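Local coordinates for protein aspartokinase (Synechocystis, PDB 3L76) that probably catalyses the ATP-dependent phosphorylation of aspartate to 4-phospho-L-aspartate, an early step towards threonine and lysine, and binds both of these amino acids, at residues I4-G9 / N34-V39; L162-K167 / R250-L255; C171-D176 / I226-R231. All coordinates share one frame; numbering follows the deposited sequence. Where two conformers were deposited one is given.

From the N terminus, strand 3-8 leads into helix 16-31 and then strand 35-40, and interaction 1 closes this first loop by pairing the two strands. The chain has gone well past it when helix 154-166 supplies the first half of interaction 2. Interaction 3 then opens at 171-176 and closes at 226-231, entirely inside the larger loop that interaction 2 completes at 250-255. Interactions 1 and 3 share one sheet, since strands 3-8 and 170-175 are neighbours in it. Helix 154-166 joins all three: A163 packs on V5 of interaction 1 and on C171 and I226 of interaction 3, while A164 and A165 receive the loop at 250-255.

Interaction 1 (I4-G9 / N34-V39); sequences IVQKFG and NSLVVV
I4 and N34 meet at the start of the strand pair, where the isoleucine's CD1 methyl sits 3.7 Å from CG of the N34 amide, the two side chains crossing at a slant. I4 gets there because CG1 stands beside its backbone N, anti to the carbonyl carbon (chi1 -56°), and the chain then runs on extended. The amide of N34 is held from elsewhere, by a hydrogen bond from ND2 to T29 O in helix 16-31. Next along the same face, Q6 stretches out beyond CG and brings its amide against one branch of L36, with NE2 3.7 Å from L36 CD2. F8 follows, offering the edge of its ring: CD1 lies 3.9 Å from V38 CG1, near the ring plane, while Y174 of strand 170-175 stacks with the ring.

Beneath these side chains the backbones run parallel, I4 beside L36 and K7 beside V39, and the two strands with helix 16-31 between them form a beta-alpha-beta unit of the amino acid kinase fold. I4, Q6 and F8 do the hydrogen bonding on the first strand, each giving its N-H to the second; I4 N to S35 O, at 2.9 Å, is almost straight (177°). In return V37 N reaches I4 O at 3.1 Å, and V39 N reaches Q6 O at 2.8 Å.

On the other face V5, V37, K7 and V39 look towards helix 154-166. V5 CG2 approaches V37 CB at 4.4 Å. K7 CB lies 4.0 Å from V39 CB. Beyond that point the lysine chain leaves the contact, and its NZ hydrogen-bonds to S41 OG.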
ATOM      1  N   ILE A   4      -6.885   2.154  27.055  1.00 62.08           N
ATOM      2  CA  ILE A   4      -6.117   3.306  26.607  1.00 56.22           C
ATOM      3  C   ILE A   4      -5.899   3.252  25.100  1.00 65.61           C
ATOM      4  O   ILE A   4      -5.426   2.243  24.580  1.00 74.66           O
ATOM      5  CB  ILE A   4      -4.728   3.320  27.280  1.00 61.25           C
ATOM      6  CG1 ILE A   4      -4.855   3.299  28.801  1.00 56.63           C
ATOM      7  CG2 ILE A   4      -3.911   4.513  26.831  1.00 47.17           C
ATOM      8  CD1 ILE A   4      -3.528   3.136  29.508  1.00 58.33           C
ATOM      9  N   VAL A   5      -6.240   4.331  24.397  1.00 62.62           N
ATOM     10  CA  VAL A   5      -5.873   4.453  22.992  1.00 53.32           C
ATOM     11  C   VAL A   5      -4.608   5.289  22.886  1.00 65.61           C
ATOM     12  O   VAL A   5      -4.586   6.434  23.332  1.00 71.19           O
ATOM     13  CB  VAL A   5      -6.960   5.138  22.167  1.00 53.16           C
ATOM     14  CG1 VAL A   5      -6.536   5.211  20.690  1.00 46.00           C
ATOM     15  CG2 VAL A   5      -8.310   4.428  22.323  1.00 30.97           C
ATOM     16  N   GLN A   6      -3.554   4.718  22.311  1.00 65.79           N
ATOM     17  CA  GLN A   6      -2.316   5.464  22.085  1.00 57.78           C
ATOM     18  C   GLN A   6      -2.080   5.711  20.593  1.00 59.52           C
ATOM     19  O   GLN A   6      -2.432   4.886  19.753  1.00 64.00           O
ATOM     20  CB  GLN A   6      -1.114   4.734  22.688  1.00 57.95           C
ATOM     21  CG  GLN A   6      -1.211   4.465  24.185  1.00 64.91           C
ATOM     22  CD  GLN A   6       0.051   3.822  24.743  1.00 74.85           C
ATOM     23  OE1 GLN A   6       0.941   3.415  23.994  1.00 82.82           O
ATOM     24  NE2 GLN A   6       0.129   3.728  26.063  1.00 78.75           N
ATOM     25  N   LYS A   7      -1.500   6.860  20.268  1.00 58.87           N
ATOM     26  CA  LYS A   7      -1.148   7.173  18.888  1.00 59.60           C
ATOM     27  C   LYS A   7       0.296   7.620  18.839  1.00 55.76           C
ATOM     28  O   LYS A   7       0.765   8.309  19.737  1.00 63.98           O
ATOM     29  CB  LYS A   7      -2.068   8.244  18.285  1.00 35.87           C
ATOM     30  CG  LYS A   7      -1.351   9.538  17.906  1.00 69.93           C
ATOM     31  CD  LYS A   7      -1.147   9.702  16.394  1.00 49.90           C
ATOM     32  CE  LYS A   7      -0.329  10.964  16.114  1.00 60.76           C
ATOM     33  NZ  LYS A   7      -0.238  11.345  14.678  1.00 74.46           N
ATOM     34  N   PHE A   8       0.998   7.200  17.791  1.00 61.03           N
ATOM     35  CA  PHE A   8       2.403   7.535  17.612  1.00 63.01           C
ATOM     36  C   PHE A   8       2.618   8.137  16.238  1.00 72.09           C
ATOM     37  O   PHE A   8       2.249   7.541  15.222  1.00 71.03           O
ATOM     38  CB  PHE A   8       3.274   6.291  17.779  1.00 54.24           C
ATOM     39  CG  PHE A   8       3.267   5.728  19.175  1.00 63.49           C
ATOM     40  CD1 PHE A   8       2.332   4.774  19.552  1.00 61.66           C
ATOM     41  CD2 PHE A   8       4.194   6.156  20.114  1.00 68.04           C
ATOM     42  CE1 PHE A   8       2.331   4.246  20.842  1.00 63.20           C
ATOM     43  CE2 PHE A   8       4.196   5.641  21.406  1.00 55.57           C
ATOM     44  CZ  PHE A   8       3.269   4.686  21.773  1.00 50.77           C
ATOM     45  N   GLY A   9       3.216   9.323  16.213  1.00 64.22           N
ATOM     46  CA  GLY A   9       3.454  10.030  14.970  1.00 70.15           C
ATOM     47  C   GLY A   9       4.641   9.508  14.184  1.00 70.55           C
ATOM     48  O   GLY A   9       5.363   8.624  14.645  1.00 65.07           O
ATOM     49  N   ASN A  34      -3.429  -2.721  31.591  1.00 92.55           N
ATOM     50  CA  ASN A  34      -4.203  -1.964  30.626  1.00 85.57           C
ATOM     51  C   ASN A  34      -4.405  -2.690  29.315  1.00 76.29           C
ATOM     52  O   ASN A  34      -3.576  -3.498  28.906  1.00 76.88           O
ATOM     53  CB  ASN A  34      -3.526  -0.623  30.364  1.00 73.91           C
ATOM     54  CG  ASN A  34      -3.335   0.165  31.620  1.00 66.62           C
ATOM     55  OD1 ASN A  34      -4.299   0.458  32.324  1.00 74.70           O
ATOM     56  ND2 ASN A  34      -2.088   0.495  31.932  1.00 58.87           N
ATOM     57  N   SER A  35      -5.522  -2.390  28.665  1.00 62.34           N
ATOM     58  CA  SER A  35      -5.778  -2.831  27.304  1.00 63.02           C
ATOM     59  C   SER A  35      -5.435  -1.695  26.339  1.00 74.39           C
ATOM     60  O   SER A  35      -5.783  -0.537  26.582  1.00 65.74           O
ATOM     61  CB  SER A  35      -7.239  -3.228  27.157  1.00 56.38           C
ATOM     62  OG  SER A  35      -7.574  -4.220  28.109  1.00 87.88           O
ATOM     63  N   LEU A  36      -4.750  -2.025  25.247  1.00 68.17           N
ATOM     64  CA  LEU A  36      -4.214  -0.997  24.365  1.00 61.70           C
ATOM     65  C   LEU A  36      -4.661  -1.092  22.912  1.00 67.14           C
ATOM     66  O   LEU A  36      -4.514  -2.139  22.284  1.00 57.29           O
ATOM     67  CB  LEU A  36      -2.688  -0.981  24.428  1.00 55.82           C
ATOM     68  CG  LEU A  36      -2.119  -0.001  25.452  1.00 71.78           C
ATOM     69  CD1 LEU A  36      -2.418  -0.487  26.858  1.00 76.73           C
ATOM     70  CD2 LEU A  36      -0.629   0.165  25.248  1.00 79.62           C
ATOM     71  N   VAL A  37      -5.205   0.017  22.398  1.00 62.27           N
ATOM     72  CA  VAL A  37      -5.434   0.197  20.970  1.00 39.76           C
ATOM     73  C   VAL A  37      -4.450   1.236  20.448  1.00 64.02           C
ATOM     74  O   VAL A  37      -4.406   2.363  20.942  1.00 70.64           O
ATOM     75  CB  VAL A  37      -6.861   0.665  20.669  1.00 50.91           C
ATOM     76  CG1 VAL A  37      -7.002   1.016  19.194  1.00 43.15           C
ATOM     77  CG2 VAL A  37      -7.863  -0.414  21.068  1.00 48.31           C
ATOM     78  N   VAL A  38      -3.653   0.851  19.457  1.00 65.40           N
ATOM     79  CA  VAL A  38      -2.605   1.725  18.953  1.00 43.58           C
ATOM     80  C   VAL A  38      -2.845   2.198  17.521  1.00 63.47           C
ATOM     81  O   VAL A  38      -3.128   1.403  16.624  1.00 69.88           O
ATOM     82  CB  VAL A  38      -1.222   1.064  19.046  1.00 49.80           C
ATOM     83  CG1 VAL A  38      -0.161   1.977  18.465  1.00 68.08           C
ATOM     84  CG2 VAL A  38      -0.894   0.742  20.479  1.00 48.99           C
ATOM     85  N   VAL A  39      -2.733   3.510  17.335  1.00 63.79           N
ATOM     86  CA  VAL A  39      -2.773   4.136  16.025  1.00 41.00           C
ATOM     87  C   VAL A  39      -1.354   4.575  15.681  1.00 55.17           C
ATOM     88  O   VAL A  39      -0.646   5.132  16.515  1.00 51.28           O
ATOM     89  CB  VAL A  39      -3.663   5.388  16.021  1.00 51.09           C
ATOM     90  CG1 VAL A  39      -3.514   6.118  14.701  1.00 35.39           C
ATOM     91  CG2 VAL A  39      -5.133   5.041  16.298  1.00 40.41           C
TER

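Interaction 2 (L162-K167 / R250-L255); sequences LAAALK and RSLVGL
The closing turn of helix 154-166 passes the irregular loop 250-255, and the two backbones come nearest at A165 and L252, whose CA atoms are 5.1 Å apart. L252 points at the helix and does most of the work. Its CG stands anti to the backbone N (chi1 -173°), which carries CD2 against two alanine methyls: it lies 3.6 Å from A165 CB and 4.0 Å from A164 CB. L252 CB meanwhile rests 3.9 Å from A165 N, close to the helix backbone itself. A164 and A165 meet the leucine with nothing larger than a methyl. Y224 of helix 215-224 touches both A164 and L252 and so borders the same apolar patch.

At the solvent-facing end, K167 bends at chi2 and extends its ammonium group to the loop. NZ lies 2.7 Å from R250 O, but the angle is poor and the pair does not count as a hydrogen bond. The far end of R250 leads off elsewhere, its NE hydrogen-bonded to Q248 O. Two local motifs frame the contact: a Schellman motif, with K167 at positive phi, finishes the helix, and an inverse gamma turn centred on L252 bends the loop.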
ATOM      1  N   LEU A 162     -11.709   6.729  17.828  1.00 42.15           N
ATOM      2  CA  LEU A 162     -11.653   5.349  18.287  1.00 54.90           C
ATOM      3  C   LEU A 162     -11.886   5.287  19.775  1.00 56.95           C
ATOM      4  O   LEU A 162     -12.692   4.491  20.241  1.00 56.33           O
ATOM      5  CB  LEU A 162     -10.304   4.711  17.942  1.00 59.09           C
ATOM      6  CG  LEU A 162     -10.231   4.061  16.568  1.00 51.37           C
ATOM      7  CD1 LEU A 162      -8.809   3.691  16.248  1.00 77.73           C
ATOM      8  CD2 LEU A 162     -11.134   2.846  16.526  1.00 43.84           C
ATOM      9  N   ALA A 163     -11.167   6.125  20.519  1.00 60.05           N
ATOM     10  CA  ALA A 163     -11.344   6.207  21.965  1.00 49.92           C
ATOM     11  C   ALA A 163     -12.802   6.508  22.301  1.00 61.14           C
ATOM     12  O   ALA A 163     -13.348   5.953  23.252  1.00 55.46           O
ATOM     13  CB  ALA A 163     -10.413   7.257  22.576  1.00 29.22           C
ATOM     14  N   ALA A 164     -13.438   7.373  21.511  1.00 45.33           N
ATOM     15  CA  ALA A 164     -14.852   7.672  21.726  1.00 60.16           C
ATOM     16  C   ALA A 164     -15.706   6.412  21.550  1.00 56.35           C
ATOM     17  O   ALA A 164     -16.486   6.064  22.430  1.00 71.68           O
ATOM     18  CB  ALA A 164     -15.349   8.816  20.805  1.00 24.54           C
ATOM     19  N   ALA A 165     -15.543   5.731  20.422  1.00 45.70           N
ATOM     20  CA  ALA A 165     -16.353   4.553  20.096  1.00 59.78           C
ATOM     21  C   ALA A 165     -16.184   3.364  21.070  1.00 60.95           C
ATOM     22  O   ALA A 165     -17.110   2.571  21.272  1.00 46.97           O
ATOM     23  CB  ALA A 165     -16.076   4.114  18.668  1.00 43.91           C
ATOM     24  N   LEU A 166     -15.005   3.258  21.673  1.00 47.03           N
ATOM     25  CA  LEU A 166     -14.692   2.153  22.562  1.00 59.91           C
ATOM     26  C   LEU A 166     -14.892   2.511  24.029  1.00 65.02           C
ATOM     27  O   LEU A 166     -14.667   1.685  24.909  1.00 66.67           O
ATOM     28  CB  LEU A 166     -13.242   1.722  22.350  1.00 58.43           C
ATOM     29  CG  LEU A 166     -12.879   1.345  20.918  1.00 57.70           C
ATOM     30  CD1 LEU A 166     -11.401   1.062  20.794  1.00 49.93           C
ATOM     31  CD2 LEU A 166     -13.696   0.157  20.475  1.00 67.35           C
ATOM     32  N   LYS A 167     -15.308   3.741  24.292  1.00 48.08           N
ATOM     33  CA  LYS A 167     -15.398   4.226  25.660  1.00 63.18           C
ATOM     34  C   LYS A 167     -14.054   4.098  26.367  1.00 66.44           C
ATOM     35  O   LYS A 167     -13.990   3.589  27.479  1.00 69.52           O
ATOM     36  CB  LYS A 167     -16.465   3.466  26.455  1.00 48.07           C
ATOM     37  CG  LYS A 167     -17.862   3.474  25.842  1.00 58.52           C
ATOM     38  CD  LYS A 167     -18.450   4.873  25.779  1.00 91.48           C
ATOM     39  CE  LYS A 167     -19.814   4.873  25.106  1.00110.88           C
ATOM     40  NZ  LYS A 167     -20.393   6.244  25.047  1.00122.74           N
ATOM     41  N   ARG A 250     -23.193   9.828  26.175  1.00 52.37           N
ATOM     42  CA  ARG A 250     -23.316  10.065  24.744  1.00 71.63           C
ATOM     43  C   ARG A 250     -22.557   8.943  24.050  1.00 91.83           C
ATOM     44  O   ARG A 250     -21.399   8.666  24.370  1.00 89.69           O
ATOM     45  CB  ARG A 250     -22.758  11.427  24.326  1.00 55.45           C
ATOM     46  CG  ARG A 250     -22.873  12.507  25.374  1.00 62.34           C
ATOM     47  CD  ARG A 250     -24.315  12.799  25.763  1.00 91.86           C
ATOM     48  NE  ARG A 250     -24.366  13.370  27.106  1.00 90.16           N
ATOM     49  CZ  ARG A 250     -24.305  14.669  27.376  1.00 85.06           C
ATOM     50  NH1 ARG A 250     -24.212  15.558  26.393  1.00 66.48           N
ATOM     51  NH2 ARG A 250     -24.344  15.079  28.636  1.00 86.41           N
ATOM     52  N   SER A 251     -23.229   8.283  23.118  1.00100.35           N
ATOM     53  CA  SER A 251     -22.633   7.192  22.367  1.00113.62           C
ATOM     54  C   SER A 251     -22.124   7.693  21.022  1.00111.40           C
ATOM     55  O   SER A 251     -22.836   8.414  20.311  1.00 83.73           O
ATOM     56  CB  SER A 251     -23.672   6.092  22.155  1.00 96.12           C
ATOM     57  OG  SER A 251     -24.907   6.650  21.738  1.00 80.83           O
ATOM     58  N   LEU A 252     -20.892   7.327  20.674  1.00105.02           N
ATOM     59  CA  LEU A 252     -20.377   7.678  19.357  1.00107.23           C
ATOM     60  C   LEU A 252     -21.093   6.866  18.295  1.00106.51           C
ATOM     61  O   LEU A 252     -20.581   5.858  17.802  1.00 96.33           O
ATOM     62  CB  LEU A 252     -18.871   7.475  19.231  1.00102.95           C
ATOM     63  CG  LEU A 252     -18.384   8.017  17.883  1.00 87.88           C
ATOM     64  CD1 LEU A 252     -18.283   9.521  17.954  1.00 79.06           C
ATOM     65  CD2 LEU A 252     -17.052   7.414  17.458  1.00 96.91           C
ATOM     66  N   VAL A 253     -22.303   7.302  17.979  1.00107.37           N
ATOM     67  CA  VAL A 253     -23.006   6.818  16.815  1.00102.12           C
ATOM     68  C   VAL A 253     -22.028   6.880  15.645  1.00112.54           C
ATOM     69  O   VAL A 253     -21.278   5.931  15.393  1.00123.46           O
ATOM     70  CB  VAL A 253     -24.248   7.694  16.534  1.00 83.63           C
ATOM     71  CG1 VAL A 253     -24.740   7.474  15.146  1.00 93.91           C
ATOM     72  CG2 VAL A 253     -25.369   7.374  17.521  1.00 39.43           C
ATOM     73  N   GLY A 254     -22.014   8.013  14.954  1.00 84.81           N
ATOM     74  CA  GLY A 254     -21.092   8.217  13.856  1.00 70.58           C
ATOM     75  C   GLY A 254     -20.273   9.459  14.089  1.00 72.42           C
ATOM     76  O   GLY A 254     -19.908   9.754  15.224  1.00106.53           O
ATOM     77  N   LEU A 255     -19.995  10.200  13.025  1.00 54.97           N
ATOM     78  CA  LEU A 255     -19.067  11.318  13.120  1.00 60.32           C
ATOM     79  C   LEU A 255     -18.755  11.944  11.783  1.00 68.80           C
ATOM     80  O   LEU A 255     -18.091  11.328  10.955  1.00 52.56           O
ATOM     81  CB  LEU A 255     -17.732  10.845  13.654  1.00 53.14           C
ATOM     82  CG  LEU A 255     -17.248  11.218  15.042  1.00 70.70           C
ATOM     83  CD1 LEU A 255     -15.769  10.885  15.231  1.00 54.24           C
ATOM     84  CD2 LEU A 255     -17.648  12.603  15.543  1.00 69.97           C
TER

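Interaction 3 (C171-D176 / I226-R231); sequences CEIYTD and IPLVVR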
ATOM      1  N   CYS A 171      -6.917   9.035  26.034  1.00 60.17           N
ATOM      2  CA  CYS A 171      -6.261   8.915  24.747  1.00 52.67           C
ATOM      3  C   CYS A 171      -4.964   9.710  24.777  1.00 56.35           C
ATOM      4  O   CYS A 171      -4.965  10.887  25.119  1.00 74.11           O
ATOM      5  CB  CYS A 171      -7.188   9.434  23.642  1.00 58.46           C
ATOM      6  SG  CYS A 171      -6.420   9.594  22.034  1.00 54.05           S
ATOM      7  N   GLU A 172      -3.860   9.061  24.421  1.00 60.33           N
ATOM      8  CA  GLU A 172      -2.543   9.687  24.491  1.00 54.05           C
ATOM      9  C   GLU A 172      -1.940   9.874  23.110  1.00 60.20           C
ATOM     10  O   GLU A 172      -1.886   8.925  22.333  1.00 54.54           O
ATOM     11  CB  GLU A 172      -1.610   8.827  25.332  1.00 57.76           C
ATOM     12  CG  GLU A 172      -2.210   8.369  26.649  1.00 71.98           C
ATOM     13  CD  GLU A 172      -1.232   7.566  27.492  1.00 64.21           C
ATOM     14  OE1 GLU A 172      -0.294   8.155  28.059  1.00 59.80           O
ATOM     15  OE2 GLU A 172      -1.406   6.342  27.601  1.00 66.30           O
ATOM     16  N   ILE A 173      -1.495  11.095  22.807  1.00 63.34           N
ATOM     17  CA  ILE A 173      -0.843  11.390  21.531  1.00 63.26           C
ATOM     18  C   ILE A 173       0.652  11.530  21.741  1.00 72.48           C
ATOM     19  O   ILE A 173       1.103  12.472  22.391  1.00 68.87           O
ATOM     20  CB  ILE A 173      -1.343  12.703  20.907  1.00 63.37           C
ATOM     21  CG1 ILE A 173      -2.872  12.743  20.866  1.00 65.31           C
ATOM     22  CG2 ILE A 173      -0.747  12.883  19.514  1.00 46.96           C
ATOM     23  CD1 ILE A 173      -3.485  11.845  19.829  1.00 73.18           C
ATOM     24  N   TYR A 174       1.421  10.601  21.181  1.00 60.49           N
ATOM     25  CA  TYR A 174       2.871  10.612  21.350  1.00 60.35           C
ATOM     26  C   TYR A 174       3.574  11.276  20.182  1.00 68.63           C
ATOM     27  O   TYR A 174       3.187  11.104  19.024  1.00 72.69           O
ATOM     28  CB  TYR A 174       3.408   9.195  21.578  1.00 71.52           C
ATOM     29  CG  TYR A 174       3.002   8.626  22.913  1.00 54.52           C
ATOM     30  CD1 TYR A 174       1.801   7.948  23.062  1.00 58.89           C
ATOM     31  CD2 TYR A 174       3.803   8.791  24.033  1.00 54.02           C
ATOM     32  CE1 TYR A 174       1.419   7.425  24.283  1.00 61.85           C
ATOM     33  CE2 TYR A 174       3.428   8.275  25.266  1.00 63.40           C
ATOM     34  CZ  TYR A 174       2.235   7.589  25.380  1.00 64.34           C
ATOM     35  OH  TYR A 174       1.843   7.077  26.589  1.00 58.60           O
ATOM     36  N   THR A 175       4.616  12.035  20.501  1.00 69.24           N
ATOM     37  CA  THR A 175       5.285  12.866  19.516  1.00 75.46           C
ATOM     38  C   THR A 175       6.678  13.251  19.997  1.00 77.83           C
ATOM     39  O   THR A 175       7.065  12.911  21.115  1.00 86.91           O
ATOM     40  CB  THR A 175       4.466  14.134  19.238  1.00 76.51           C
ATOM     41  OG1 THR A 175       5.209  14.997  18.373  1.00 87.93           O
ATOM     42  CG2 THR A 175       4.146  14.859  20.544  1.00 48.86           C
ATOM     43  N   ASP A 176       7.435  13.939  19.145  1.00 90.92           N
ATOM     44  CA  ASP A 176       8.773  14.409  19.506  1.00 91.74           C
ATOM     45  C   ASP A 176       8.728  15.789  20.148  1.00 76.38           C
ATOM     46  O   ASP A 176       9.384  16.713  19.694  1.00 71.39           O
ATOM     47  CB  ASP A 176       9.718  14.400  18.297  1.00 89.06           C
ATOM     48  CG  ASP A 176       9.135  15.100  17.073  1.00 87.21           C
ATOM     49  OD1 ASP A 176       7.914  15.357  17.027  1.00 75.93           O
ATOM     50  OD2 ASP A 176       9.909  15.384  16.138  1.00 90.25           O
ATOM     51  N   ILE A 226     -13.479  13.006  25.995  1.00 42.50           N
ATOM     52  CA  ILE A 226     -12.327  12.122  25.988  1.00 54.53           C
ATOM     53  C   ILE A 226     -11.079  12.829  26.515  1.00 50.69           C
ATOM     54  O   ILE A 226     -10.566  13.757  25.890  1.00 56.45           O
ATOM     55  CB  ILE A 226     -12.046  11.559  24.580  1.00 45.56           C
ATOM     56  CG1 ILE A 226     -13.330  11.025  23.944  1.00 42.65           C
ATOM     57  CG2 ILE A 226     -10.978  10.469  24.648  1.00 34.39           C
ATOM     58  CD1 ILE A 226     -13.823   9.752  24.569  1.00 43.41           C
ATOM     59  N   PRO A 227     -10.571  12.370  27.661  1.00 60.31           N
ATOM     60  CA  PRO A 227      -9.323  12.936  28.177  1.00 48.87           C
ATOM     61  C   PRO A 227      -8.199  12.725  27.170  1.00 55.26           C
ATOM     62  O   PRO A 227      -8.104  11.643  26.585  1.00 59.18           O
ATOM     63  CB  PRO A 227      -9.052  12.098  29.431  1.00 62.52           C
ATOM     64  CG  PRO A 227     -10.340  11.370  29.731  1.00 62.65           C
ATOM     65  CD  PRO A 227     -11.010  11.185  28.417  1.00 57.92           C
ATOM     66  N   LEU A 228      -7.371  13.744  26.976  1.00 36.76           N
ATOM     67  CA  LEU A 228      -6.273  13.700  26.023  1.00 47.33           C
ATOM     68  C   LEU A 228      -4.953  14.024  26.701  1.00 60.34           C
ATOM     69  O   LEU A 228      -4.918  14.741  27.703  1.00 52.64           O
ATOM     70  CB  LEU A 228      -6.494  14.718  24.910  1.00 53.52           C
ATOM     71  CG  LEU A 228      -7.083  14.239  23.597  1.00 65.87           C
ATOM     72  CD1 LEU A 228      -7.002  15.380  22.594  1.00 54.10           C
ATOM     73  CD2 LEU A 228      -6.327  13.016  23.099  1.00 55.12           C
ATOM     74  N   VAL A 229      -3.863  13.517  26.129  1.00 54.68           N
ATOM     75  CA  VAL A 229      -2.535  13.769  26.661  1.00 55.81           C
ATOM     76  C   VAL A 229      -1.505  13.862  25.546  1.00 61.38           C
ATOM     77  O   VAL A 229      -1.317  12.915  24.783  1.00 60.02           O
ATOM     78  CB  VAL A 229      -2.079  12.637  27.592  1.00 65.21           C
ATOM     79  CG1 VAL A 229      -0.808  13.037  28.296  1.00 55.25           C
ATOM     80  CG2 VAL A 229      -3.158  12.297  28.599  1.00 82.53           C
ATOM     81  N   VAL A 230      -0.836  15.008  25.468  1.00 61.32           N
ATOM     82  CA  VAL A 230       0.281  15.197  24.551  1.00 54.67           C
ATOM     83  C   VAL A 230       1.566  14.909  25.305  1.00 63.84           C
ATOM     84  O   VAL A 230       1.917  15.618  26.241  1.00 70.85           O
ATOM     85  CB  VAL A 230       0.302  16.631  23.997  1.00 58.65           C
ATOM     86  CG1 VAL A 230       1.484  16.825  23.055  1.00 46.05           C
ATOM     87  CG2 VAL A 230      -1.001  16.914  23.286  1.00 37.16           C
ATOM     88  N   ARG A 231       2.253  13.848  24.902  1.00 69.23           N
ATOM     89  CA  ARG A 231       3.475  13.418  25.578  0.58 62.75           C
ATOM     90  C   ARG A 231       4.588  13.223  24.565  1.00 65.02           C
ATOM     91  O   ARG A 231       4.378  13.380  23.361  1.00 75.83           O
ATOM     92  CB  ARG A 231       3.240  12.114  26.347  0.58 58.69           C
ATOM     93  CG  ARG A 231       2.379  12.265  27.590  0.58 58.28           C
ATOM     94  CD  ARG A 231       1.624  10.982  27.907  0.58 57.46           C
ATOM     95  NE  ARG A 231       2.286  10.143  28.900  0.58 71.06           N
ATOM     96  CZ  ARG A 231       1.777   9.854  30.092  0.58 65.59           C
ATOM     97  NH1 ARG A 231       0.591  10.340  30.447  0.58 37.36           N
ATOM     98  NH2 ARG A 231       2.452   9.075  30.930  0.58 65.00           N
TER
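E172 OE1 lies over one face of the R231 guanidinium, 3.1 Å above its plane and shifted towards the rim, in the conformer of R231 described here, one of two deposited. The carboxylate and guanidinium planes are 80° apart. OE1 is 3.4 Å from R231 NH1, a salt bridge of charges alone, since no N-H points at the oxygen. Y174 runs alongside R231 in the same direction, its ring turned 56° from the guanidinium, and CE2 lies 4.0 Å from R231 CB in an oblique approach. With CG beside its backbone N (chi1 -69°), the tyrosine leans back along the strand towards E172, and its OH gives a weak hydrogen bond to OE1 at 2.8 Å. The other oxygen, OE2, takes a weak one from Q6.

The two strands are parallel neighbours in the central sheet of the amino acid kinase fold, where strand 170-175 also pairs with strand 3-8. I173 is gripped both ways: its N bonds to V229 O at 2.7 Å, and its O accepts R231 N at 3.1 Å. With an alanine in place of Y174, OE1 would probably lose its hydroxyl donor and the aliphatic stem of R231 its flanking ring, leaving the guanidinium held less firmly.

The opposite face, carrying C171, I173, L228 and V230, is apolar. There one methyl, L228 CD2, sits 3.6 Å from C171 SG and 4.1 Å from I173 CG1, with helices 154-166 and 215-224 packing against L228.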